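Local coordinates for protein yersinopine dehydrogenase (Yersinia pestis, PDB 6C4M) that catalyses the NADPH-dependent reductive condensation of pyruvate with an amino-acid-derived intermediate, the last step in making the metallophore yersinopine, at residues 261-275 and 430-444. Sequence-based numbering, arbitrary orientation.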
# COMPACT_ATOMS: atom_id res chain seq x y z
N PRO A 261 9.45 -15.58 7.81
CA PRO A 261 8.48 -16.69 7.84
C PRO A 261 7.08 -16.25 7.47
O PRO A 261 6.39 -16.94 6.71
CB PRO A 261 8.57 -17.22 9.28
CG PRO A 261 10.04 -16.94 9.66
CD PRO A 261 10.27 -15.55 9.04
N PRO A 262 6.61 -15.09 7.94
CA PRO A 262 5.24 -14.68 7.55
C PRO A 262 5.09 -14.42 6.06
O PRO A 262 4.05 -14.77 5.46
CB PRO A 262 5.00 -13.42 8.37
CG PRO A 262 5.92 -13.56 9.53
CD PRO A 262 7.14 -14.23 8.99
N LEU A 263 6.10 -13.80 5.45
CA LEU A 263 6.06 -13.49 4.02
C LEU A 263 6.33 -14.73 3.18
O LEU A 263 5.61 -15.01 2.22
CB LEU A 263 7.10 -12.41 3.70
CG LEU A 263 6.66 -10.95 3.73
CD1 LEU A 263 5.70 -10.67 4.87
CD2 LEU A 263 7.89 -10.05 3.80
N ALA A 264 7.37 -15.48 3.53
CA ALA A 264 7.83 -16.57 2.68
C ALA A 264 6.94 -17.79 2.80
O ALA A 264 6.92 -18.63 1.90
CB ALA A 264 9.28 -16.94 3.04
N LEU A 265 6.26 -17.95 3.93
CA LEU A 265 5.44 -19.12 4.20
C LEU A 265 3.95 -18.82 4.09
O LEU A 265 3.12 -19.66 4.45
CB LEU A 265 5.78 -19.67 5.60
CG LEU A 265 7.25 -20.02 5.89
CD1 LEU A 265 7.34 -20.70 7.25
CD2 LEU A 265 7.86 -20.93 4.81
N ALA A 266 3.59 -17.64 3.60
CA ALA A 266 2.20 -17.38 3.24
C ALA A 266 1.73 -18.38 2.17
O ALA A 266 2.50 -18.82 1.31
CB ALA A 266 2.07 -15.96 2.72
N ASP A 267 0.45 -18.73 2.23
CA ASP A 267 -0.11 -19.66 1.24
C ASP A 267 0.30 -19.26 -0.18
O ASP A 267 0.78 -20.10 -0.96
CB ASP A 267 -1.63 -19.71 1.36
CG ASP A 267 -2.12 -20.48 2.58
OD1 ASP A 267 -1.89 -21.71 2.69
OD2 ASP A 267 -2.75 -19.84 3.44
N THR A 268 0.13 -17.99 -0.54
CA THR A 268 0.38 -17.63 -1.94
C THR A 268 1.86 -17.68 -2.26
O THR A 268 2.24 -17.91 -3.41
CB THR A 268 -0.18 -16.24 -2.26
OG1 THR A 268 0.25 -15.32 -1.27
CG2 THR A 268 -1.70 -16.27 -2.26
N THR A 269 2.72 -17.51 -1.25
CA THR A 269 4.15 -17.58 -1.52
C THR A 269 4.60 -19.01 -1.64
O THR A 269 5.38 -19.35 -2.53
CB THR A 269 4.94 -16.87 -0.43
OG1 THR A 269 4.59 -15.50 -0.42
CG2 THR A 269 6.43 -16.96 -0.72
N LEU A 270 4.09 -19.88 -0.77
CA LEU A 270 4.37 -21.31 -0.89
C LEU A 270 3.90 -21.86 -2.24
O LEU A 270 4.56 -22.72 -2.84
CB LEU A 270 3.70 -22.08 0.25
CG LEU A 270 4.19 -21.76 1.66
CD1 LEU A 270 3.37 -22.55 2.68
CD2 LEU A 270 5.61 -22.11 1.81
N GLN A 271 2.76 -21.37 -2.75
CA GLN A 271 2.29 -21.83 -4.05
C GLN A 271 3.25 -21.42 -5.17
O GLN A 271 3.53 -22.22 -6.07
CB GLN A 271 0.88 -21.29 -4.33
CG GLN A 271 0.24 -21.85 -5.61
CD GLN A 271 -1.22 -21.49 -5.72
OE1 GLN A 271 -2.03 -21.84 -4.85
NE2 GLN A 271 -1.57 -20.75 -6.75
N ALA A 272 3.75 -20.17 -5.13
CA ALA A 272 4.74 -19.74 -6.12
C ALA A 272 6.01 -20.56 -6.00
O ALA A 272 6.66 -20.89 -7.00
CB ALA A 272 5.05 -18.26 -5.92
N LEU A 273 6.37 -20.90 -4.78
CA LEU A 273 7.61 -21.62 -4.53
C LEU A 273 7.53 -23.03 -5.11
O LEU A 273 8.48 -23.51 -5.75
CB LEU A 273 7.86 -21.67 -3.03
CG LEU A 273 8.80 -22.75 -2.51
CD1 LEU A 273 10.21 -22.41 -2.99
CD2 LEU A 273 8.72 -22.78 -1.01
N PHE A 274 6.41 -23.70 -4.90
CA PHE A 274 6.29 -25.12 -5.23
C PHE A 274 5.67 -25.39 -6.59
O PHE A 274 5.65 -26.56 -7.01
CB PHE A 274 5.49 -25.84 -4.15
CG PHE A 274 6.24 -26.08 -2.88
CD1 PHE A 274 7.40 -26.87 -2.86
CD2 PHE A 274 5.79 -25.54 -1.69
CE1 PHE A 274 8.10 -27.10 -1.66
CE2 PHE A 274 6.47 -25.76 -0.51
CZ PHE A 274 7.64 -26.56 -0.49
N TYR A 275 5.14 -24.37 -7.28
CA TYR A 275 4.61 -24.47 -8.64
C TYR A 275 5.45 -23.55 -9.52
O TYR A 275 5.02 -22.44 -9.87
CB TYR A 275 3.13 -24.09 -8.70
CG TYR A 275 2.23 -25.11 -8.08
CD1 TYR A 275 1.95 -25.08 -6.72
CD2 TYR A 275 1.66 -26.15 -8.85
CE1 TYR A 275 1.11 -26.04 -6.13
CE2 TYR A 275 0.85 -27.11 -8.26
CZ TYR A 275 0.56 -27.04 -6.92
OH TYR A 275 -0.24 -27.97 -6.33
N LEU A 430 2.55 -21.60 10.88
CA LEU A 430 3.43 -21.36 9.74
C LEU A 430 4.18 -22.62 9.33
O LEU A 430 4.35 -22.89 8.14
CB LEU A 430 4.43 -20.26 10.09
CG LEU A 430 3.96 -18.84 10.30
CD1 LEU A 430 5.05 -17.90 10.81
CD2 LEU A 430 3.40 -18.32 8.98
N LEU A 431 4.70 -23.38 10.29
CA LEU A 431 5.44 -24.58 9.91
C LEU A 431 4.52 -25.71 9.46
O LEU A 431 4.89 -26.48 8.57
CB LEU A 431 6.34 -25.02 11.06
CG LEU A 431 7.59 -24.15 11.25
CD1 LEU A 431 8.39 -24.59 12.48
CD2 LEU A 431 8.51 -24.15 10.02
N GLN A 432 3.34 -25.83 10.07
CA GLN A 432 2.35 -26.79 9.59
C GLN A 432 2.01 -26.53 8.14
O GLN A 432 1.90 -27.46 7.34
CB GLN A 432 1.10 -26.72 10.45
CG GLN A 432 1.26 -27.29 11.83
CD GLN A 432 -0.01 -27.17 12.62
OE1 GLN A 432 -0.90 -26.40 12.25
NE2 GLN A 432 -0.13 -27.94 13.69
N ARG A 433 1.83 -25.26 7.79
CA ARG A 433 1.45 -24.92 6.43
C ARG A 433 2.58 -25.25 5.46
O ARG A 433 2.35 -25.86 4.41
CB ARG A 433 1.09 -23.42 6.37
CG ARG A 433 0.57 -22.93 5.04
CD ARG A 433 0.55 -21.39 4.98
NE ARG A 433 -0.36 -20.74 5.94
CZ ARG A 433 -0.12 -19.57 6.51
NH1 ARG A 433 0.99 -18.92 6.21
NH2 ARG A 433 -0.98 -19.03 7.38
N PHE A 434 3.82 -24.87 5.82
CA PHE A 434 4.98 -25.23 5.01
C PHE A 434 5.10 -26.74 4.83
O PHE A 434 5.30 -27.24 3.70
CB PHE A 434 6.28 -24.70 5.65
CG PHE A 434 7.49 -25.24 4.98
CD1 PHE A 434 7.89 -24.72 3.77
CD2 PHE A 434 8.18 -26.33 5.51
CE1 PHE A 434 8.98 -25.21 3.11
CE2 PHE A 434 9.29 -26.84 4.86
CZ PHE A 434 9.68 -26.28 3.64
N GLN A 435 5.06 -27.48 5.94
CA GLN A 435 5.28 -28.93 5.87
C GLN A 435 4.24 -29.61 4.98
O GLN A 435 4.58 -30.52 4.21
CB GLN A 435 5.26 -29.52 7.28
CG GLN A 435 5.97 -30.87 7.47
CD GLN A 435 7.38 -30.94 6.89
OE1 GLN A 435 8.20 -30.03 7.06
NE2 GLN A 435 7.66 -32.02 6.17
N GLN A 436 2.98 -29.19 5.06
CA GLN A 436 1.95 -29.80 4.20
C GLN A 436 2.20 -29.50 2.73
O GLN A 436 2.08 -30.39 1.88
CB GLN A 436 0.58 -29.31 4.62
CG GLN A 436 -0.56 -29.89 3.76
CD GLN A 436 -1.89 -29.59 4.37
OE1 GLN A 436 -2.36 -28.46 4.31
NE2 GLN A 436 -2.47 -30.58 5.03
N ALA A 437 2.58 -28.27 2.40
CA ALA A 437 2.92 -27.92 1.03
C ALA A 437 4.16 -28.67 0.54
O ALA A 437 4.24 -29.08 -0.63
CB ALA A 437 3.17 -26.41 0.92
N LEU A 438 5.17 -28.79 1.40
CA LEU A 438 6.36 -29.56 1.04
C LEU A 438 6.00 -31.02 0.79
O LEU A 438 6.48 -31.62 -0.18
CB LEU A 438 7.41 -29.45 2.15
CG LEU A 438 8.68 -30.27 1.96
CD1 LEU A 438 9.38 -29.89 0.66
CD2 LEU A 438 9.64 -30.17 3.17
N LYS A 439 5.18 -31.61 1.65
CA LYS A 439 4.79 -33.00 1.44
C LYS A 439 4.06 -33.16 0.11
O LYS A 439 4.29 -34.12 -0.63
CB LYS A 439 3.90 -33.51 2.58
CG LYS A 439 4.63 -33.75 3.92
CD LYS A 439 3.68 -34.34 5.00
CE LYS A 439 4.34 -34.45 6.39
NZ LYS A 439 3.33 -34.75 7.48
N ALA A 440 3.19 -32.20 -0.22
CA ALA A 440 2.45 -32.29 -1.48
C ALA A 440 3.39 -32.18 -2.66
O ALA A 440 3.26 -32.91 -3.64
CB ALA A 440 1.36 -31.21 -1.55
N PHE A 441 4.40 -31.32 -2.56
CA PHE A 441 5.39 -31.20 -3.63
C PHE A 441 6.19 -32.50 -3.80
O PHE A 441 6.42 -32.95 -4.93
CB PHE A 441 6.34 -30.05 -3.35
CG PHE A 441 7.52 -30.01 -4.28
CD1 PHE A 441 7.37 -29.56 -5.58
CD2 PHE A 441 8.76 -30.45 -3.86
CE1 PHE A 441 8.45 -29.52 -6.45
CE2 PHE A 441 9.85 -30.43 -4.72
CZ PHE A 441 9.70 -29.96 -6.01
N ILE A 442 6.67 -33.08 -2.70
CA ILE A 442 7.46 -34.30 -2.80
C ILE A 442 6.65 -35.40 -3.48
O ILE A 442 7.20 -36.23 -4.23
CB ILE A 442 7.95 -34.74 -1.40
CG1 ILE A 442 8.99 -33.75 -0.88
CG2 ILE A 442 8.49 -36.22 -1.43
CD1 ILE A 442 9.30 -33.92 0.58
N ASP A 443 5.34 -35.43 -3.24
CA ASP A 443 4.51 -36.46 -3.88
C ASP A 443 4.38 -36.21 -5.38
O ASP A 443 4.35 -37.16 -6.17
CB ASP A 443 3.13 -36.51 -3.22
CG ASP A 443 3.18 -37.02 -1.79
OD1 ASP A 443 4.20 -37.61 -1.40
OD2 ASP A 443 2.18 -36.85 -1.05
N ARG A 444 4.27 -34.95 -5.79
CA ARG A 444 4.18 -34.64 -7.21
C ARG A 444 5.43 -35.07 -7.95
O ARG A 444 5.35 -35.64 -9.05
CB ARG A 444 3.96 -33.14 -7.40
CG ARG A 444 2.60 -32.67 -6.98
CD ARG A 444 2.27 -31.34 -7.64
NE ARG A 444 3.01 -30.19 -7.10
CZ ARG A 444 2.76 -29.64 -5.91
NH1 ARG A 444 1.84 -30.17 -5.11
NH2 ARG A 444 3.43 -28.58 -5.51
O HOH W 1 1.70 -16.04 6.47
O HOH W 2 -3.12 -21.42 5.58
O HOH W 3 5.37 -28.78 -8.77
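F274 is a knob in the hole formed by F434, A437, L438 and F441. One face of its ring lies over the backbone of A437, with A437 O above the ring centre; L273 CD2, from its own helix, lies over the opposite face, displaced toward the rim. F274 CD1 packs on F441 CB at 3.4 Å. The F274 and F441 rings meet obliquely, planes 34° apart. F434 CE1 comes to the F274 ring edge. CG of F434 is anti to the backbone N (chi1 170°), which turns CD1 to L265 and L270 and CE1 to F274. L270 CD2 meets the edge of the F434 ring, 4.0 Å from F434 CD1. L265 splits its methyls: CD2 touches F434 CD1 at 3.9 Å, and CD1 reaches L430. L430 CD1 continues the apolar row to P261, next to the probable proton donor/acceptor H260.

Helices 267-274 and 430-444 run side by side in the same direction, with F274 as the knob between them. The axes of these segments cross at -24° and approach to 10.6 Å. Helix 401-419 also packs on L265 and F434, so three helices share this core.

R433 closes one polar edge. Its chain bends at chi3, turning NH1 onto L265 O, in the turn between the two helices 255-264 and 267-274. The bond from R433 NH1 to L265 O is 2.9 Å and nearly straight. It lies in the guanidinium plane but comes from above the carbonyl plane. D267 OD2 sits over the guanidinium face, an ion pair without an aimed N-H. One water bridges D267 OD2 and R433 NE; another joins P262 O to R433 NH1. At the other end, the R444 guanidinium stacks flat but off-centre on the Y275 ring, centres 4.1 Å apart. R444 NH2 makes a weak bond to F274 O, and a water links that oxygen to R444 NE.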